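PDB 3U24: putative Lipoprotein from Shewanella oneidensis, which is of unknown function but binds zinc and calcium and probably resembles zinc metallopeptidases. Local coordinates for residues A[327-331]-A[406-411]. Numbering follows the deposited sequence.
Sequences IPELI and NIHEAI. With ZN (zinc ion), chain F.
The carbonyl oxygen of N406 accepts two backbone hydrogen bonds, from A410 N at 2.9 Å and from I411 N, where helix 401-409 ends. This turn carries the first half of an HExxxxH zinc motif, H408 to H414, and helix 319-337 packs against its back through apolar side chains. L330 and I411 carry most of the packing. With CG anti to its carbonyl carbon (chi1 -63°), L330 turns CG toward helix 401-409, so that CD2 crosses I407 at about a right angle, 3.7 Å from I407 CG1, and CD1 rests against the CB of N406. Its own CB meets I411 CG2 at 3.6 Å. With an alanine at L330, the side chain of I407 and the CB of N406 would probably lose the methyls packed against them. I411 CD1 lies against both I331 CG1, at 3.6 Å, and I327 CG2, at 3.8 Å. The amide of N406 is held by Y377 and Q326, which fix its rotation. On the zinc side, H408 NE2 binds the metal with H414 and E439, while E446 grips H408 ND1. As in related metallopeptidases, E409 faces the zinc-bound water, which donates to E409 OE2 at 2.6 Å and sits 2.1 Å from the zinc.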
loop_
_atom_site.group_PDB
_atom_site.type_symbol
_atom_site.label_atom_id
_atom_site.label_comp_id
_atom_site.label_asym_id
_atom_site.label_seq_id
_atom_site.Cartn_x
_atom_site.Cartn_y
_atom_site.Cartn_z
ATOM N N ILE A 327 6.521 10.097 -20.984
ATOM C CA ILE A 327 7.606 9.990 -20.046
ATOM C C ILE A 327 8.808 10.872 -20.452
ATOM O O ILE A 327 9.299 11.641 -19.602
ATOM C CB ILE A 327 7.938 8.517 -19.735
ATOM C CG1 ILE A 327 6.775 7.932 -18.937
ATOM C CG2 ILE A 327 9.215 8.419 -18.890
ATOM C CD1 ILE A 327 6.831 6.439 -18.779
ATOM N N PRO A 328 9.257 10.806 -21.733
ATOM C CA PRO A 328 10.336 11.706 -22.114
ATOM C C PRO A 328 9.955 13.171 -22.074
ATOM O O PRO A 328 10.835 14.004 -21.945
ATOM C CB PRO A 328 10.713 11.277 -23.555
ATOM C CG PRO A 328 10.063 9.933 -23.786
ATOM C CD PRO A 328 9.272 9.569 -22.526
ATOM N N GLU A 329 8.673 13.491 -22.193
ATOM C CA GLU A 329 8.237 14.881 -22.050
ATOM C C GLU A 329 8.381 15.370 -20.592
ATOM O O GLU A 329 8.739 16.511 -20.336
ATOM C CB GLU A 329 6.796 15.084 -22.542
ATOM C CG GLU A 329 6.636 15.062 -24.076
ATOM C CD GLU A 329 5.166 15.033 -24.564
ATOM O OE1 GLU A 329 4.215 14.788 -23.757
ATOM O OE2 GLU A 329 4.959 15.249 -25.788
ATOM N N LEU A 330 8.089 14.502 -19.648
ATOM C CA LEU A 330 8.250 14.829 -18.235
ATOM C C LEU A 330 9.745 14.958 -17.896
ATOM O O LEU A 330 10.117 15.869 -17.143
ATOM C CB LEU A 330 7.574 13.760 -17.328
ATOM C CG LEU A 330 6.027 13.614 -17.488
ATOM C CD1 LEU A 330 5.527 12.424 -16.702
ATOM C CD2 LEU A 330 5.296 14.888 -17.054
ATOM N N ILE A 331 10.576 14.051 -18.449
ATOM C CA ILE A 331 12.020 14.097 -18.266
ATOM C C ILE A 331 12.540 15.451 -18.736
ATOM O O ILE A 331 13.288 16.127 -18.011
ATOM C CB ILE A 331 12.752 12.947 -18.995
ATOM C CG1 ILE A 331 12.413 11.586 -18.340
ATOM C CG2 ILE A 331 14.305 13.161 -19.016
ATOM C CD1 ILE A 331 12.945 10.400 -19.139
ATOM N N ASN A 406 1.221 9.855 -14.656
ATOM C CA ASN A 406 2.591 9.592 -15.071
ATOM C C ASN A 406 3.617 10.385 -14.225
ATOM O O ASN A 406 4.721 9.910 -14.012
ATOM C CB ASN A 406 2.756 9.862 -16.579
ATOM C CG ASN A 406 2.053 8.808 -17.444
ATOM O OD1 ASN A 406 1.938 7.628 -17.053
ATOM N ND2 ASN A 406 1.566 9.243 -18.645
ATOM N N ILE A 407 3.235 11.557 -13.723
ATOM C CA ILE A 407 4.042 12.268 -12.762
ATOM C C ILE A 407 4.152 11.449 -11.479
ATOM O O ILE A 407 5.273 11.230 -10.976
ATOM C CB ILE A 407 3.479 13.675 -12.500
ATOM C CG1 ILE A 407 3.684 14.554 -13.765
ATOM C CG2 ILE A 407 4.093 14.287 -11.249
ATOM C CD1 ILE A 407 3.031 15.930 -13.708
ATOM N N HIS A 408 3.004 11.003 -10.966
ATOM C CA HIS A 408 2.910 10.273 -9.710
ATOM C C HIS A 408 3.708 9.000 -9.796
ATOM O O HIS A 408 4.463 8.667 -8.894
ATOM C CB HIS A 408 1.439 9.951 -9.371
ATOM C CG HIS A 408 1.226 9.118 -8.115
ATOM N ND1 HIS A 408 0.702 9.626 -6.994
ATOM C CD2 HIS A 408 1.491 7.763 -7.832
ATOM C CE1 HIS A 408 0.638 8.637 -6.013
ATOM N NE2 HIS A 408 1.110 7.514 -6.520
ATOM N N GLU A 409 3.520 8.261 -10.868
ATOM C CA GLU A 409 4.085 6.910 -10.972
ATOM C C GLU A 409 5.512 6.866 -11.465
ATOM O O GLU A 409 6.282 6.024 -11.056
ATOM C CB GLU A 409 3.219 6.040 -11.915
ATOM C CG GLU A 409 1.861 5.720 -11.345
ATOM C CD GLU A 409 1.954 4.840 -10.128
ATOM O OE1 GLU A 409 2.984 4.140 -10.015
ATOM O OE2 GLU A 409 1.018 4.837 -9.295
ATOM N N ALA A 410 5.889 7.806 -12.314
ATOM C CA ALA A 410 7.147 7.710 -13.031
ATOM C C ALA A 410 8.075 8.891 -12.735
ATOM O O ALA A 410 9.067 8.743 -12.027
ATOM C CB ALA A 410 6.892 7.567 -14.538
ATOM N N ILE A 411 7.786 10.062 -13.271
ATOM C CA ILE A 411 8.764 11.126 -13.198
ATOM C C ILE A 411 8.147 12.442 -12.803
ATOM O O ILE A 411 7.275 12.914 -13.489
ATOM C CB ILE A 411 9.513 11.216 -14.552
ATOM C CG1 ILE A 411 10.710 10.246 -14.466
ATOM C CG2 ILE A 411 9.948 12.657 -14.837
ATOM C CD1 ILE A 411 11.065 9.522 -15.730
HETATM ZN ZN ZN F . 1.498 5.980 -5.501
HETATM O O HOH W 1 0.603 4.464 -6.711
#